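Local coordinates for protein tumor necrosis factor ligand superfamily member 13 (Mus musculus, PDB 1U5X) that acts as a trimeric cytokine of the tumor necrosis factor family, binding the receptors TACI and BCMA through its TNF homology domain and helping regulate tumor cell growth, at residues 22-30 / 38-46; 49-60 / 131-140. One frame throughout, in Å; residues are numbered along the deposited sequence.

Contact 1 (22-30 / 38-46); sequences DVTEVMWQP and LEAQGDIVR
Trp28 N donates to Gly42 O over 2.7 Å in an almost straight bond (175° at the hydrogen), the one direct hydrogen bond joining strand 24-30 to the type II' turn Gln41-Ile44, and Met27 lies against Asp43 with their CA atoms 4.2 Å apart. Strand 24-30 thus meets the hairpin mainly at its tip. Two CA-H...O contacts flank the bond, the shorter being Asp43 CA to Val26 O at 3.2 Å. The Met27 chain, bent at chi2 and chi3, brings its sulfur over the turn backbone, with SD 3.6 Å from Asp43 N. Just ahead of the turn, the methyl of Ala40 packs loosely against Trp28 CB.

Two waters add further links. Asp43 O lies near the plane of the Trp28 indole, at its edge, and a water spans the gap: it accepts from Trp28 NE1 at 3.0 Å and from Val26 N, and lies within donating distance of Asp43 O. A second water lies between Glu25 OE2 and the same carbonyl. Val26 CG1 covers one face of the indole. The carboxylates of Glu25 and Asp43 are stacked with planes 26° apart, and Glu25 OE1 is 3.6 Å from Asp43 OD2. The closeness of two like charges may raise the proton affinity of one carboxylate, the structure being that at pH 5.0, although Lys118 of strand 114-119 also touches Glu25 and may offset it.

Around this junction, strand 24-34 pairs with strand 7-16 through Glu25, Met27 and Gln29, while Thr24 bonds to Ile119 of strand 114-119. The indole of Trp28 and the side chain of Val45 both reach Leu135 of strand 134-139, and Ile44 packs on Ile114 and Thr116.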
loop_
_atom_site.group_PDB
_atom_site.type_symbol
_atom_site.label_atom_id
_atom_site.label_comp_id
_atom_site.label_asym_id
_atom_site.label_seq_id
_atom_site.Cartn_x
_atom_site.Cartn_y
_atom_site.Cartn_z
ATOM N N ASP A 22 -22.760 12.594 8.008
ATOM C CA ASP A 22 -21.923 11.609 8.698
ATOM C C ASP A 22 -21.272 10.543 7.808
ATOM O O ASP A 22 -20.177 10.096 8.136
ATOM C CB ASP A 22 -22.722 10.927 9.789
ATOM N N VAL A 23 -21.931 10.073 6.743
ATOM C CA VAL A 23 -21.357 8.944 5.962
ATOM C C VAL A 23 -21.560 8.922 4.438
ATOM O O VAL A 23 -22.644 9.185 3.935
ATOM C CB VAL A 23 -21.885 7.592 6.499
ATOM C CG1 VAL A 23 -21.544 6.447 5.563
ATOM C CG2 VAL A 23 -21.326 7.305 7.888
ATOM N N THR A 24 -20.494 8.546 3.732
ATOM C CA THR A 24 -20.533 8.199 2.314
ATOM C C THR A 24 -19.967 6.797 2.102
ATOM O O THR A 24 -19.015 6.374 2.764
ATOM C CB THR A 24 -19.772 9.265 1.506
ATOM O OG1 THR A 24 -20.457 10.519 1.650
ATOM C CG2 THR A 24 -19.798 8.987 0.022
ATOM N N GLU A 25 -20.607 6.044 1.214
ATOM C CA GLU A 25 -20.130 4.724 0.849
ATOM C C GLU A 25 -20.081 4.609 -0.676
ATOM O O GLU A 25 -20.473 5.507 -1.394
ATOM C CB GLU A 25 -21.005 3.630 1.473
ATOM C CG GLU A 25 -20.808 3.419 2.969
ATOM C CD GLU A 25 -21.883 2.537 3.608
ATOM O OE1 GLU A 25 -22.998 3.051 3.908
ATOM O OE2 GLU A 25 -21.603 1.328 3.838
ATOM N N VAL A 26 -19.562 3.490 -1.140
ATOM C CA VAL A 26 -19.389 3.212 -2.544
ATOM C C VAL A 26 -20.154 1.935 -2.878
ATOM O O VAL A 26 -20.056 0.934 -2.175
ATOM C CB VAL A 26 -17.880 3.008 -2.818
ATOM C CG1 VAL A 26 -17.611 2.709 -4.286
ATOM C CG2 VAL A 26 -17.107 4.242 -2.359
ATOM N N MET A 27 -20.941 1.982 -3.937
ATOM C CA MET A 27 -21.499 0.769 -4.517
ATOM C C MET A 27 -20.405 0.128 -5.381
ATOM O O MET A 27 -19.866 0.788 -6.260
ATOM C CB MET A 27 -22.722 1.126 -5.341
ATOM C CG MET A 27 -23.813 1.765 -4.529
ATOM S SD MET A 27 -24.576 0.559 -3.488
ATOM C CE MET A 27 -25.896 -0.053 -4.566
ATOM N N TRP A 28 -20.080 -1.135 -5.117
ATOM C CA TRP A 28 -18.935 -1.826 -5.746
ATOM C C TRP A 28 -19.387 -2.819 -6.833
ATOM O O TRP A 28 -20.486 -3.396 -6.748
ATOM C CB TRP A 28 -18.125 -2.586 -4.698
ATOM C CG TRP A 28 -17.510 -1.724 -3.627
ATOM C CD1 TRP A 28 -17.961 -1.567 -2.351
ATOM C CD2 TRP A 28 -16.369 -0.867 -3.757
ATOM N NE1 TRP A 28 -17.159 -0.682 -1.671
ATOM C CE2 TRP A 28 -16.187 -0.221 -2.512
ATOM C CE3 TRP A 28 -15.495 -0.553 -4.810
ATOM C CZ2 TRP A 28 -15.166 0.697 -2.283
ATOM C CZ3 TRP A 28 -14.469 0.363 -4.574
ATOM C CH2 TRP A 28 -14.316 0.972 -3.318
ATOM N N GLN A 29 -18.553 -2.987 -7.862
ATOM C CA GLN A 29 -18.760 -3.981 -8.905
ATOM C C GLN A 29 -17.428 -4.723 -9.105
ATOM O O GLN A 29 -16.351 -4.099 -9.090
ATOM C CB GLN A 29 -19.205 -3.349 -10.234
ATOM C CG GLN A 29 -18.262 -2.258 -10.777
ATOM C CD GLN A 29 -18.703 -1.671 -12.097
ATOM O OE1 GLN A 29 -19.364 -2.344 -12.879
ATOM N NE2 GLN A 29 -18.355 -0.407 -12.345
ATOM N N PRO A 30 -17.466 -6.039 -9.247
ATOM C CA PRO A 30 -16.235 -6.793 -9.527
ATOM C C PRO A 30 -15.715 -6.602 -10.931
ATOM O O PRO A 30 -16.490 -6.642 -11.898
ATOM C CB PRO A 30 -16.650 -8.247 -9.313
ATOM C CG PRO A 30 -18.101 -8.248 -9.542
ATOM C CD PRO A 30 -18.625 -6.929 -9.102
ATOM N N LEU A 38 -15.877 -14.863 -1.672
ATOM C CA LEU A 38 -16.204 -13.462 -1.438
ATOM C C LEU A 38 -17.257 -12.952 -2.419
ATOM O O LEU A 38 -17.269 -13.349 -3.594
ATOM C CB LEU A 38 -14.944 -12.622 -1.590
ATOM C CG LEU A 38 -13.847 -12.878 -0.565
ATOM C CD1 LEU A 38 -12.605 -12.226 -1.067
ATOM C CD2 LEU A 38 -14.204 -12.333 0.791
ATOM N N GLU A 39 -18.162 -12.091 -1.956
ATOM C CA GLU A 39 -19.165 -11.516 -2.866
ATOM C C GLU A 39 -19.481 -10.056 -2.564
ATOM O O GLU A 39 -20.024 -9.758 -1.499
ATOM C CB GLU A 39 -20.475 -12.284 -2.785
ATOM C CG GLU A 39 -21.488 -11.962 -3.902
ATOM C CD GLU A 39 -22.841 -12.630 -3.708
ATOM O OE1 GLU A 39 -23.014 -13.310 -2.690
ATOM O OE2 GLU A 39 -23.745 -12.452 -4.561
ATOM N N ALA A 40 -19.286 -9.190 -3.557
ATOM C CA ALA A 40 -19.799 -7.819 -3.476
ATOM C C ALA A 40 -21.327 -7.812 -3.596
ATOM O O ALA A 40 -21.915 -8.417 -4.527
ATOM C CB ALA A 40 -19.161 -6.931 -4.547
ATOM N N GLN A 41 -21.977 -7.164 -2.630
ATOM C CA GLN A 41 -23.418 -6.947 -2.646
ATOM C C GLN A 41 -23.644 -5.462 -2.409
ATOM O O GLN A 41 -23.832 -5.026 -1.263
ATOM C CB GLN A 41 -24.139 -7.755 -1.556
ATOM C CG GLN A 41 -23.898 -9.268 -1.621
ATOM C CD GLN A 41 -24.853 -10.059 -0.738
ATOM O OE1 GLN A 41 -25.288 -9.575 0.313
ATOM N NE2 GLN A 41 -25.185 -11.278 -1.161
ATOM N N GLY A 42 -23.527 -4.693 -3.491
ATOM C CA GLY A 42 -23.796 -3.265 -3.468
ATOM C C GLY A 42 -22.707 -2.516 -2.732
ATOM O O GLY A 42 -21.590 -2.426 -3.220
ATOM N N ASP A 43 -23.008 -2.000 -1.545
ATOM C CA ASP A 43 -21.985 -1.213 -0.820
ATOM C C ASP A 43 -21.176 -2.003 0.220
ATOM O O ASP A 43 -20.291 -1.438 0.843
ATOM C CB ASP A 43 -22.552 0.100 -0.227
ATOM C CG ASP A 43 -23.533 -0.110 0.896
ATOM O OD1 ASP A 43 -23.718 -1.248 1.377
ATOM O OD2 ASP A 43 -24.197 0.842 1.354
ATOM N N ILE A 44 -21.447 -3.304 0.357
ATOM C CA ILE A 44 -20.677 -4.187 1.240
ATOM C C ILE A 44 -20.165 -5.402 0.503
ATOM O O ILE A 44 -20.558 -5.673 -0.616
ATOM C CB ILE A 44 -21.530 -4.652 2.439
ATOM C CG1 ILE A 44 -22.772 -5.375 1.944
ATOM C CG2 ILE A 44 -21.904 -3.483 3.300
ATOM C CD1 ILE A 44 -23.190 -6.573 2.752
ATOM N N VAL A 45 -19.258 -6.118 1.147
ATOM C CA VAL A 45 -18.717 -7.376 0.634
ATOM C C VAL A 45 -18.987 -8.467 1.676
ATOM O O VAL A 45 -18.715 -8.294 2.858
ATOM C CB VAL A 45 -17.215 -7.297 0.312
ATOM C CG1 VAL A 45 -16.769 -8.599 -0.294
ATOM C CG2 VAL A 45 -16.920 -6.147 -0.629
ATOM N N ARG A 46 -19.591 -9.563 1.243
ATOM C CA ARG A 46 -19.869 -10.671 2.133
ATOM C C ARG A 46 -18.722 -11.653 2.049
ATOM O O ARG A 46 -18.183 -11.903 0.971
ATOM C CB ARG A 46 -21.173 -11.343 1.762
ATOM C CG ARG A 46 -22.358 -10.369 1.925
ATOM C CD ARG A 46 -23.469 -10.803 2.750
ATOM N NE ARG A 46 -23.174 -11.400 4.054
ATOM C CZ ARG A 46 -24.124 -11.987 4.790
ATOM N NH1 ARG A 46 -25.365 -11.999 4.341
ATOM N NH2 ARG A 46 -23.863 -12.536 5.979
HETATM O O HOH W 1 -19.626 -0.332 3.244
HETATM O O HOH W 2 -18.476 0.978 0.469
#

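Contact 2 (49-60 / 131-140); sequences DTGIYLLYSQVL and HGTFLGFVKL
Two central strands of the TNF jelly roll, 51-60 and 134-139, run antiparallel here, their axes 4.5 Å apart at an angle of 150°. Leu54 with Val138, Tyr56 with Gly136 and Gln58 with Phe134 are hydrogen-bonded pairs, each closed by two N-H...O bonds, and Leu140 N extends the ladder to Ile52 O.

On the face bearing Tyr56, Gly136 has no side chain to obstruct the phenol, which folds across the neighbouring strand with Gly136 CA 3.6 Å from its ring centroid. Tyr56 CG sits between its own backbone N and carbonyl carbon (chi1 59°), the torsion that turns the ring back over the sheet; Phe134 CD1 then meets its edge. Tyr56 OH hydrogen-bonds His9 ND1 and Val106 N of the second subunit. Phe134 in turn takes Gln58 CB over one face. Beyond it Gln58 NE2 donates to Gly132 O over 2.9 Å from above the carbonyl plane, and the same amide hydrogen-bonds Ser103 and Arg85 of the second subunit.

Leu55 and Phe137 point the same way from the opposite face, and Leu55 CD1 sits 3.4 Å from the Phe137 ring centroid. Near the C-terminus, Lys139 CG lies over the Tyr53 ring and NZ forms a salt bridge to Asp49 OD2 (3.2 Å), its hydrogen bond weak. Tyr53 OH donates to Asp49 O, steadying the ring beneath that chain.

Strand 51-61 pairs on its other edge with strand 99-109, and strand 134-139 with strand 7-16. Leu55 and Phe137 meet Ile115 of strand 114-119, whereas Phe134 and Val138 pack on the second subunit and the Leu140 carboxylate bridges to Arg34 of the third.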
loop_
_atom_site.group_PDB
_atom_site.type_symbol
_atom_site.label_atom_id
_atom_site.label_comp_id
_atom_site.label_asym_id
_atom_site.label_seq_id
_atom_site.Cartn_x
_atom_site.Cartn_y
_atom_site.Cartn_z
ATOM N N ASP A 49 -16.123 -17.607 3.126
ATOM C CA ASP A 49 -15.087 -18.553 3.494
ATOM C C ASP A 49 -14.179 -18.002 4.576
ATOM O O ASP A 49 -13.502 -17.000 4.377
ATOM C CB ASP A 49 -14.237 -18.914 2.272
ATOM C CG ASP A 49 -13.189 -20.004 2.572
ATOM O OD1 ASP A 49 -13.145 -20.541 3.708
ATOM O OD2 ASP A 49 -12.369 -20.406 1.725
ATOM N N THR A 50 -14.135 -18.693 5.711
ATOM C CA THR A 50 -13.212 -18.291 6.748
ATOM C C THR A 50 -11.796 -18.378 6.224
ATOM O O THR A 50 -11.437 -19.355 5.582
ATOM C CB THR A 50 -13.349 -19.204 7.926
ATOM O OG1 THR A 50 -14.643 -19.036 8.512
ATOM C CG2 THR A 50 -12.359 -18.818 9.037
ATOM N N GLY A 51 -10.974 -17.383 6.534
ATOM C CA GLY A 51 -9.574 -17.417 6.153
ATOM C C GLY A 51 -8.824 -16.162 6.491
ATOM O O GLY A 51 -9.381 -15.244 7.103
ATOM N N ILE A 52 -7.547 -16.129 6.100
ATOM C CA ILE A 52 -6.702 -14.957 6.230
ATOM C C ILE A 52 -6.588 -14.267 4.869
ATOM O O ILE A 52 -6.319 -14.910 3.847
ATOM C CB ILE A 52 -5.309 -15.381 6.792
ATOM C CG1 ILE A 52 -5.463 -15.874 8.247
ATOM C CG2 ILE A 52 -4.335 -14.267 6.690
ATOM C CD1 ILE A 52 -4.184 -16.439 8.857
ATOM N N TYR A 53 -6.846 -12.963 4.833
ATOM C CA TYR A 53 -6.895 -12.218 3.592
ATOM C C TYR A 53 -6.090 -10.975 3.688
ATOM O O TYR A 53 -6.119 -10.292 4.697
ATOM C CB TYR A 53 -8.333 -11.756 3.332
ATOM C CG TYR A 53 -9.306 -12.862 3.055
ATOM C CD1 TYR A 53 -9.940 -13.547 4.093
ATOM C CD2 TYR A 53 -9.652 -13.188 1.743
ATOM C CE1 TYR A 53 -10.876 -14.550 3.835
ATOM C CE2 TYR A 53 -10.595 -14.203 1.475
ATOM C CZ TYR A 53 -11.187 -14.877 2.516
ATOM O OH TYR A 53 -12.112 -15.841 2.232
ATOM N N LEU A 54 -5.381 -10.673 2.613
ATOM C CA LEU A 54 -4.912 -9.329 2.351
ATOM C C LEU A 54 -6.086 -8.525 1.824
ATOM O O LEU A 54 -6.752 -8.944 0.857
ATOM C CB LEU A 54 -3.820 -9.391 1.294
ATOM C CG LEU A 54 -3.260 -8.042 0.833
ATOM C CD1 LEU A 54 -2.567 -7.309 1.978
ATOM C CD2 LEU A 54 -2.288 -8.261 -0.365
ATOM N N LEU A 55 -6.365 -7.390 2.485
ATOM C CA LEU A 55 -7.429 -6.483 2.115
ATOM C C LEU A 55 -6.772 -5.155 1.832
ATOM O O LEU A 55 -6.022 -4.654 2.640
ATOM C CB LEU A 55 -8.406 -6.334 3.298
ATOM C CG LEU A 55 -9.792 -5.739 3.184
ATOM C CD1 LEU A 55 -10.447 -5.908 1.853
ATOM C CD2 LEU A 55 -10.660 -6.334 4.308
ATOM N N TYR A 56 -7.071 -4.574 0.682
ATOM C CA TYR A 56 -6.507 -3.271 0.319
ATOM C C TYR A 56 -7.637 -2.360 -0.137
ATOM O O TYR A 56 -8.636 -2.819 -0.695
ATOM C CB TYR A 56 -5.418 -3.389 -0.753
ATOM C CG TYR A 56 -5.828 -4.015 -2.074
ATOM C CD1 TYR A 56 -6.376 -3.263 -3.080
ATOM C CD2 TYR A 56 -5.632 -5.380 -2.282
ATOM C CE1 TYR A 56 -6.732 -3.855 -4.311
ATOM C CE2 TYR A 56 -5.988 -6.000 -3.459
ATOM C CZ TYR A 56 -6.517 -5.220 -4.491
ATOM O OH TYR A 56 -6.866 -5.860 -5.653
ATOM N N SER A 57 -7.463 -1.061 0.098
ATOM C CA SER A 57 -8.465 -0.051 -0.177
ATOM C C SER A 57 -7.767 1.223 -0.589
ATOM O O SER A 57 -6.871 1.695 0.096
ATOM C CB SER A 57 -9.288 0.227 1.068
ATOM O OG SER A 57 -10.055 1.417 0.928
ATOM N N GLN A 58 -8.183 1.789 -1.713
ATOM C CA GLN A 58 -7.789 3.129 -2.082
ATOM C C GLN A 58 -9.028 3.936 -2.366
ATOM O O GLN A 58 -9.996 3.449 -2.986
ATOM C CB GLN A 58 -6.892 3.189 -3.321
ATOM C CG GLN A 58 -6.345 4.617 -3.631
ATOM C CD GLN A 58 -5.263 4.602 -4.700
ATOM O OE1 GLN A 58 -4.125 4.152 -4.414
ATOM N NE2 GLN A 58 -5.563 5.141 -5.879
ATOM N N VAL A 59 -8.995 5.171 -1.897
ATOM C CA VAL A 59 -10.016 6.143 -2.274
ATOM C C VAL A 59 -9.332 7.402 -2.769
ATOM O O VAL A 59 -8.377 7.909 -2.153
ATOM C CB VAL A 59 -10.994 6.448 -1.103
ATOM C CG1 VAL A 59 -12.036 7.491 -1.549
ATOM C CG2 VAL A 59 -11.661 5.178 -0.573
ATOM N N LEU A 60 -9.833 7.923 -3.889
ATOM C CA LEU A 60 -9.336 9.155 -4.471
ATOM C C LEU A 60 -10.245 10.322 -4.069
ATOM O O LEU A 60 -11.418 10.330 -4.407
ATOM C CB LEU A 60 -9.281 9.015 -5.990
ATOM C CG LEU A 60 -9.014 10.282 -6.793
ATOM C CD1 LEU A 60 -7.782 10.972 -6.217
ATOM C CD2 LEU A 60 -8.857 9.926 -8.305
ATOM N N HIS A 131 -9.457 3.528 -11.564
ATOM C CA HIS A 131 -7.985 3.648 -11.386
ATOM C C HIS A 131 -7.630 4.374 -10.110
ATOM O O HIS A 131 -6.521 4.204 -9.624
ATOM C CB HIS A 131 -7.362 4.356 -12.616
ATOM C CG HIS A 131 -7.937 3.870 -13.891
ATOM N ND1 HIS A 131 -8.846 4.602 -14.626
ATOM C CD2 HIS A 131 -7.807 2.686 -14.524
ATOM C CE1 HIS A 131 -9.212 3.904 -15.685
ATOM N NE2 HIS A 131 -8.600 2.737 -15.645
ATOM N N GLY A 132 -8.583 5.133 -9.540
ATOM C CA GLY A 132 -8.355 5.899 -8.324
ATOM C C GLY A 132 -9.008 5.436 -7.023
ATOM O O GLY A 132 -8.464 5.656 -5.937
ATOM N N THR A 133 -10.157 4.788 -7.136
ATOM C CA THR A 133 -10.906 4.279 -5.989
ATOM C C THR A 133 -11.162 2.801 -6.264
ATOM O O THR A 133 -11.734 2.456 -7.277
ATOM C CB THR A 133 -12.215 5.044 -5.855
ATOM O OG1 THR A 133 -11.917 6.408 -5.606
ATOM C CG2 THR A 133 -13.010 4.609 -4.667
ATOM N N PHE A 134 -10.688 1.940 -5.374
ATOM C CA PHE A 134 -10.835 0.516 -5.532
ATOM C C PHE A 134 -10.692 -0.215 -4.211
ATOM O O PHE A 134 -10.276 0.355 -3.202
ATOM C CB PHE A 134 -9.876 0.002 -6.625
ATOM C CG PHE A 134 -8.436 0.364 -6.416
ATOM C CD1 PHE A 134 -7.650 -0.353 -5.537
ATOM C CD2 PHE A 134 -7.852 1.386 -7.157
ATOM C CE1 PHE A 134 -6.308 -0.031 -5.358
ATOM C CE2 PHE A 134 -6.521 1.693 -6.968
ATOM C CZ PHE A 134 -5.761 0.986 -6.115
ATOM N N LEU A 135 -11.089 -1.476 -4.231
ATOM C CA LEU A 135 -11.134 -2.307 -3.045
ATOM C C LEU A 135 -10.817 -3.724 -3.464
ATOM O O LEU A 135 -11.380 -4.240 -4.432
ATOM C CB LEU A 135 -12.539 -2.277 -2.427
ATOM C CG LEU A 135 -12.743 -3.188 -1.188
ATOM C CD1 LEU A 135 -11.903 -2.733 -0.013
ATOM C CD2 LEU A 135 -14.245 -3.199 -0.813
ATOM N N GLY A 136 -9.908 -4.374 -2.755
ATOM C CA GLY A 136 -9.629 -5.745 -3.110
ATOM C C GLY A 136 -9.173 -6.671 -2.010
ATOM O O GLY A 136 -8.839 -6.258 -0.908
ATOM N N PHE A 137 -9.192 -7.962 -2.351
ATOM C CA PHE A 137 -8.971 -9.083 -1.438
ATOM C C PHE A 137 -8.099 -10.154 -2.070
ATOM O O PHE A 137 -8.314 -10.516 -3.226
ATOM C CB PHE A 137 -10.310 -9.797 -1.096
ATOM C CG PHE A 137 -11.361 -8.916 -0.433
ATOM C CD1 PHE A 137 -12.053 -7.970 -1.163
ATOM C CD2 PHE A 137 -11.667 -9.059 0.909
ATOM C CE1 PHE A 137 -12.989 -7.183 -0.563
ATOM C CE2 PHE A 137 -12.627 -8.276 1.499
ATOM C CZ PHE A 137 -13.270 -7.323 0.770
ATOM N N VAL A 138 -7.185 -10.750 -1.299
ATOM C CA VAL A 138 -6.474 -11.941 -1.709
ATOM C C VAL A 138 -6.441 -12.912 -0.534
ATOM O O VAL A 138 -5.871 -12.607 0.531
ATOM C CB VAL A 138 -4.999 -11.651 -2.055
ATOM C CG1 VAL A 138 -4.272 -12.954 -2.483
ATOM C CG2 VAL A 138 -4.908 -10.559 -3.131
ATOM N N LYS A 139 -7.026 -14.080 -0.728
ATOM C CA LYS A 139 -6.943 -15.113 0.272
ATOM C C LYS A 139 -5.536 -15.668 0.319
ATOM O O LYS A 139 -4.939 -16.028 -0.726
ATOM C CB LYS A 139 -7.963 -16.213 0.015
ATOM C CG LYS A 139 -8.105 -17.168 1.187
ATOM C CD LYS A 139 -9.236 -18.137 0.931
ATOM C CE LYS A 139 -9.007 -19.488 1.596
ATOM N NZ LYS A 139 -9.533 -19.546 2.960
ATOM N N LEU A 140 -4.991 -15.707 1.542
ATOM C CA LEU A 140 -3.610 -16.111 1.790
ATOM C C LEU A 140 -3.501 -17.509 2.375
ATOM O O LEU A 140 -4.497 -18.100 2.800
ATOM C CB LEU A 140 -2.936 -15.084 2.714
ATOM C CG LEU A 140 -2.839 -13.670 2.163
ATOM C CD1 LEU A 140 -2.171 -12.711 3.176
ATOM C CD2 LEU A 140 -2.136 -13.603 0.812
ATOM O OXT LEU A 140 -2.399 -18.078 2.419
HETATM O O HOH W 3 -6.585 -18.465 4.527
HETATM O O HOH W 4 -11.679 1.631 -1.239
#

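How the contacts relate
The centres of contacts 1 and 2 lie 12 Å apart, and the two come in series along the chain: the hairpin of contact 1 is complete before strand 51-61 begins, directly after strand 44-47. Contact 2 then joins segment 49-60 to segment 131-140, with 70 residues between them. Aromatic and aliphatic packing links them, with Trp28 CZ3 3.8 Å from Phe134 CA and Leu38 CD1 3.3 Å from Phe137 CB. In this jelly roll, contact 1 therefore lies against the face of the central strands that carries Leu135 and Phe137, while the face carrying Tyr56 and Phe134 is turned to a neighbouring subunit of the trimer.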